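Local coordinates for protein uridylate kinase (Archaeoglobus fulgidus, PDB 2IJ9) that probably catalyses the reversible transfer of a phosphate from ATP to UMP, giving UDP for pyrimidine nucleotide synthesis, at residues B[1-13]-B[123-137]. The protein carries 1 engineered substitution. Residues are numbered along the deposited sequence; the frame is centred on the assembly and turned at random.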
loop_
_atom_site.group_PDB
_atom_site.type_symbol
_atom_site.label_atom_id
_atom_site.label_comp_id
_atom_site.label_asym_id
_atom_site.label_seq_id
_atom_site.Cartn_x
_atom_site.Cartn_y
_atom_site.Cartn_z
ATOM N N MET B 1 -33.558 4.539 -10.895
ATOM C CA MET B 1 -33.239 3.627 -12.042
ATOM C C MET B 1 -31.976 4.065 -12.827
ATOM O O MET B 1 -31.169 3.227 -13.244
ATOM C CB MET B 1 -34.454 3.481 -12.969
ATOM C CG MET B 1 -34.363 2.332 -13.955
ATOM S SD MET B 1 -34.776 2.864 -15.624
ATOM C CE MET B 1 -33.291 3.739 -16.137
ATOM N N LYS B 2 -31.807 5.366 -13.046
ATOM C CA LYS B 2 -30.520 5.880 -13.505
ATOM C C LYS B 2 -29.727 6.302 -12.279
ATOM O O LYS B 2 -29.978 7.362 -11.694
ATOM C CB LYS B 2 -30.687 7.066 -14.449
ATOM C CG LYS B 2 -30.536 6.740 -15.920
ATOM C CD LYS B 2 -30.867 7.977 -16.737
ATOM C CE LYS B 2 -30.438 7.829 -18.178
ATOM N NZ LYS B 2 -30.780 9.048 -18.946
ATOM N N VAL B 3 -28.775 5.466 -11.884
ATOM C CA VAL B 3 -27.978 5.748 -10.696
ATOM C C VAL B 3 -26.602 6.277 -11.044
ATOM O O VAL B 3 -25.879 5.666 -11.856
ATOM C CB VAL B 3 -27.757 4.485 -9.858
ATOM C CG1 VAL B 3 -27.100 4.846 -8.530
ATOM C CG2 VAL B 3 -29.066 3.756 -9.638
ATOM N N VAL B 4 -26.245 7.408 -10.434
ATOM C CA VAL B 4 -24.841 7.812 -10.365
ATOM C C VAL B 4 -24.331 7.469 -8.970
ATOM O O VAL B 4 -24.857 7.967 -7.969
ATOM C CB VAL B 4 -24.631 9.333 -10.630
ATOM C CG1 VAL B 4 -23.149 9.740 -10.469
ATOM C CG2 VAL B 4 -25.120 9.701 -12.005
ATOM N N LEU B 5 -23.321 6.605 -8.908
ATOM C CA LEU B 5 -22.664 6.271 -7.650
ATOM C C LEU B 5 -21.307 6.941 -7.585
ATOM O O LEU B 5 -20.549 6.943 -8.561
ATOM C CB LEU B 5 -22.493 4.758 -7.523
ATOM C CG LEU B 5 -21.745 4.238 -6.300
ATOM C CD1 LEU B 5 -22.445 4.718 -5.055
ATOM C CD2 LEU B 5 -21.640 2.707 -6.338
ATOM N N SER B 6 -20.991 7.492 -6.426
ATOM C CA SER B 6 -19.689 8.113 -6.245
ATOM C C SER B 6 -18.873 7.355 -5.195
ATOM O O SER B 6 -19.251 7.299 -4.029
ATOM C CB SER B 6 -19.854 9.584 -5.847
ATOM O OG SER B 6 -18.767 10.375 -6.303
ATOM N N LEU B 7 -17.761 6.766 -5.620
ATOM C CA LEU B 7 -16.829 6.148 -4.702
ATOM C C LEU B 7 -15.595 7.028 -4.573
ATOM O O LEU B 7 -14.809 7.134 -5.506
ATOM C CB LEU B 7 -16.440 4.771 -5.212
ATOM C CG LEU B 7 -17.594 3.797 -5.380
ATOM C CD1 LEU B 7 -17.180 2.718 -6.336
ATOM C CD2 LEU B 7 -17.954 3.202 -4.028
ATOM N N GLY B 8 -15.439 7.662 -3.416
ATOM C CA GLY B 8 -14.355 8.607 -3.182
ATOM C C GLY B 8 -13.018 7.963 -2.859
ATOM O O GLY B 8 -12.831 6.747 -3.040
ATOM N N GLY B 9 -12.085 8.797 -2.393
ATOM C CA GLY B 9 -10.761 8.350 -1.965
ATOM C C GLY B 9 -10.800 7.815 -0.550
ATOM O O GLY B 9 -11.376 8.450 0.343
ATOM N N SER B 10 -10.161 6.657 -0.361
ATOM C CA SER B 10 -10.259 5.806 0.841
ATOM C C SER B 10 -11.194 4.622 0.577
ATOM O O SER B 10 -10.916 3.495 0.995
ATOM C CB SER B 10 -10.746 6.561 2.099
ATOM O OG SER B 10 -9.981 7.725 2.370
ATOM N N VAL B 11 -12.277 4.891 -0.155
ATOM C CA VAL B 11 -13.498 4.072 -0.114
ATOM C C VAL B 11 -13.373 2.643 -0.688
ATOM O O VAL B 11 -14.276 1.820 -0.499
ATOM C CB VAL B 11 -14.740 4.878 -0.664
ATOM C CG1 VAL B 11 -16.083 4.198 -0.322
ATOM C CG2 VAL B 11 -14.739 6.311 -0.096
ATOM N N LEU B 12 -12.253 2.345 -1.353
ATOM C CA LEU B 12 -11.922 0.956 -1.741
ATOM C C LEU B 12 -10.486 0.728 -2.236
ATOM O O LEU B 12 -10.266 -0.100 -3.128
ATOM C CB LEU B 12 -12.921 0.404 -2.772
ATOM C CG LEU B 12 -13.401 1.286 -3.927
ATOM C CD1 LEU B 12 -12.633 1.045 -5.229
ATOM C CD2 LEU B 12 -14.862 1.000 -4.136
ATOM N N SER B 13 -9.517 1.428 -1.642
ATOM C CA SER B 13 -8.112 1.377 -2.106
ATOM C C SER B 13 -7.507 -0.029 -2.220
ATOM O O SER B 13 -6.935 -0.550 -1.261
ATOM C CB SER B 13 -7.197 2.296 -1.268
ATOM O OG SER B 13 -7.058 3.589 -1.853
ATOM N N LEU B 123 -22.097 14.766 -13.868
ATOM C CA LEU B 123 -22.524 13.596 -14.640
ATOM C C LEU B 123 -23.993 13.262 -14.467
ATOM O O LEU B 123 -24.682 12.966 -15.440
ATOM C CB LEU B 123 -21.677 12.371 -14.300
ATOM C CG LEU B 123 -22.003 11.126 -15.131
ATOM C CD1 LEU B 123 -21.849 11.422 -16.608
ATOM C CD2 LEU B 123 -21.142 9.923 -14.730
ATOM N N ALA B 124 -24.459 13.308 -13.229
ATOM C CA ALA B 124 -25.864 13.079 -12.923
ATOM C C ALA B 124 -26.771 14.019 -13.718
ATOM O O ALA B 124 -27.723 13.589 -14.378
ATOM C CB ALA B 124 -26.101 13.252 -11.424
ATOM N N GLU B 125 -26.452 15.305 -13.635
ATOM C CA GLU B 125 -27.182 16.363 -14.319
ATOM C C GLU B 125 -27.173 16.139 -15.828
ATOM O O GLU B 125 -28.231 16.059 -16.430
ATOM C CB GLU B 125 -26.559 17.704 -13.949
ATOM C CG GLU B 125 -27.233 18.930 -14.497
ATOM C CD GLU B 125 -26.371 20.167 -14.292
ATOM O OE1 GLU B 125 -25.220 20.167 -14.790
ATOM O OE2 GLU B 125 -26.832 21.129 -13.632
ATOM N N PHE B 126 -25.974 16.018 -16.407
ATOM C CA PHE B 126 -25.731 15.728 -17.836
ATOM C C PHE B 126 -26.618 14.638 -18.392
ATOM O O PHE B 126 -27.230 14.805 -19.442
ATOM C CB PHE B 126 -24.285 15.289 -18.007
ATOM C CG PHE B 126 -23.829 15.179 -19.432
ATOM C CD1 PHE B 126 -23.396 16.304 -20.127
ATOM C CD2 PHE B 126 -23.769 13.946 -20.063
ATOM C CE1 PHE B 126 -22.950 16.202 -21.435
ATOM C CE2 PHE B 126 -23.319 13.839 -21.373
ATOM C CZ PHE B 126 -22.907 14.970 -22.056
ATOM N N ILE B 127 -26.693 13.520 -17.684
ATOM C CA ILE B 127 -27.460 12.384 -18.163
ATOM C C ILE B 127 -28.861 12.317 -17.581
ATOM O O ILE B 127 -29.561 11.331 -17.808
ATOM C CB ILE B 127 -26.747 11.074 -17.850
ATOM C CG1 ILE B 127 -26.662 10.881 -16.325
ATOM C CG2 ILE B 127 -25.375 11.077 -18.510
ATOM C CD1 ILE B 127 -26.625 9.439 -15.837
ATOM N N LYS B 128 -29.262 13.360 -16.847
ATOM C CA LYS B 128 -30.551 13.405 -16.128
ATOM C C LYS B 128 -30.734 12.165 -15.256
ATOM O O LYS B 128 -31.530 11.269 -15.591
ATOM C CB LYS B 128 -31.739 13.555 -17.093
ATOM C CG LYS B 128 -32.067 14.990 -17.502
ATOM C CD LYS B 128 -31.269 15.436 -18.737
ATOM C CE LYS B 128 -31.367 16.944 -18.974
ATOM N NZ LYS B 128 -30.657 17.756 -17.931
ATOM N N ALA B 129 -29.977 12.091 -14.163
ATOM C CA ALA B 129 -29.958 10.871 -13.359
ATOM C C ALA B 129 -31.137 10.858 -12.408
ATOM O O ALA B 129 -31.593 11.919 -11.974
ATOM C CB ALA B 129 -28.662 10.744 -12.603
ATOM N N ASP B 130 -31.628 9.655 -12.108
ATOM C CA ASP B 130 -32.735 9.461 -11.169
ATOM C C ASP B 130 -32.285 9.646 -9.728
ATOM O O ASP B 130 -33.038 10.165 -8.899
ATOM C CB ASP B 130 -33.336 8.066 -11.330
ATOM C CG ASP B 130 -34.019 7.883 -12.661
ATOM O OD1 ASP B 130 -33.973 6.761 -13.198
ATOM O OD2 ASP B 130 -34.600 8.861 -13.178
ATOM N N VAL B 131 -31.057 9.220 -9.440
ATOM C CA VAL B 131 -30.526 9.285 -8.086
ATOM C C VAL B 131 -29.001 9.372 -8.080
ATOM O O VAL B 131 -28.304 8.575 -8.733
ATOM C CB VAL B 131 -31.063 8.097 -7.191
ATOM C CG1 VAL B 131 -30.706 6.717 -7.784
ATOM C CG2 VAL B 131 -30.609 8.231 -5.744
ATOM N N PHE B 132 -28.501 10.371 -7.353
ATOM C CA PHE B 132 -27.071 10.525 -7.112
ATOM C C PHE B 132 -26.680 10.003 -5.727
ATOM O O PHE B 132 -26.945 10.649 -4.721
ATOM C CB PHE B 132 -26.672 11.992 -7.249
ATOM C CG PHE B 132 -25.223 12.267 -6.946
ATOM C CD1 PHE B 132 -24.243 11.291 -7.136
ATOM C CD2 PHE B 132 -24.833 13.527 -6.506
ATOM C CE1 PHE B 132 -22.916 11.558 -6.852
ATOM C CE2 PHE B 132 -23.501 13.806 -6.237
ATOM C CZ PHE B 132 -22.540 12.822 -6.414
ATOM N N ILE B 133 -26.021 8.848 -5.694
ATOM C CA ILE B 133 -25.579 8.239 -4.448
ATOM C C ILE B 133 -24.092 8.517 -4.185
ATOM O O ILE B 133 -23.201 7.983 -4.858
ATOM C CB ILE B 133 -25.860 6.731 -4.453
ATOM C CG1 ILE B 133 -27.334 6.486 -4.778
ATOM C CG2 ILE B 133 -25.481 6.108 -3.112
ATOM C CD1 ILE B 133 -27.705 5.034 -4.841
ATOM N N ASN B 134 -23.838 9.368 -3.200
ATOM C CA ASN B 134 -22.481 9.785 -2.865
ATOM C C ASN B 134 -21.881 8.965 -1.694
ATOM O O ASN B 134 -21.997 9.348 -0.520
ATOM C CB ASN B 134 -22.456 11.293 -2.573
ATOM C CG ASN B 134 -21.064 11.820 -2.388
ATOM O OD1 ASN B 134 -20.106 11.324 -2.994
ATOM N ND2 ASN B 134 -20.933 12.836 -1.547
ATOM N N ALA B 135 -21.243 7.841 -2.024
ATOM C CA ALA B 135 -20.711 6.920 -1.022
ATOM C C ALA B 135 -19.385 7.398 -0.450
ATOM O O ALA B 135 -18.327 7.167 -1.042
ATOM C CB ALA B 135 -20.547 5.553 -1.618
ATOM N N THR B 136 -19.451 8.045 0.708
ATOM C CA THR B 136 -18.270 8.573 1.383
ATOM C C THR B 136 -17.870 7.706 2.600
ATOM O O THR B 136 -18.449 6.639 2.831
ATOM C CB THR B 136 -18.449 10.092 1.734
ATOM O OG1 THR B 136 -17.302 10.577 2.448
ATOM C CG2 THR B 136 -19.708 10.339 2.556
ATOM N N ASN B 137 -16.864 8.152 3.353
ATOM C CA ASN B 137 -16.382 7.410 4.520
ATOM C C ASN B 137 -17.028 7.897 5.815
ATOM O O ASN B 137 -16.791 7.343 6.888
ATOM C CB ASN B 137 -14.845 7.438 4.610
ATOM C CG ASN B 137 -14.261 8.776 4.201
ATOM O OD1 ASN B 137 -14.825 9.833 4.499
ATOM N ND2 ASN B 137 -13.125 8.736 3.504
#
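Strands 2-7 and 131-136 run parallel in the middle of the amino acid kinase sheet, their axes 14° apart, with Val4 set beside Phe132 and Ser6 beside Asn134. Val4 is held through both its backbone N and its backbone O: the N donates to Val131 O at 2.9 Å, while the O receives Ile133 N almost head-on, at a C=O...N angle of 175°. Ser6 N then bonds to Ile133 O, and a weaker bond from Ala135 N to Ser6 O ends the series. The backbone hydrogen bonds of Leu5 go instead to strand 34-39, as expected of an inner strand.

On the face of Val4 and Phe132, the two valine methyls divide the work. With CG1 anti to the backbone N (chi1 177°), that methyl lies 3.8 Å from Phe132 CD1, whereas CG2 meets Ala124 CB at 3.7 Å and also touches Ala129 CB, tying the strand to the end of helix 117-126. The Phe132 ring turns its edge to Val4 O. On the other face, the Val3 and Ile133 side chains cross, with Val3 CG1 3.7 Å from Ile133 CD1, and Leu5 CD1 reaches Ala135 CB.

Polar groups fasten the N-terminal end. Asp130 OD1 accepts Lys2 N at 2.6 Å on its anti side, out of the carboxylate plane, and forms a salt bridge with Met1 N. The Lys2 chain, extended beyond CG, passes Lys128 O and carries NZ to Ile127 O, 2.8 Å away, where the helix closes in a Schellman motif. A methionine in its place would probably leave Ile127 O without this donor and the helix end less firmly tied to the strand.

The strand ends and following loops bring Gly9, Ser10, Thr136 and Asn137 to the predicted ATP site; backbone bonds thus fix the register behind it, with apolar packing on both faces.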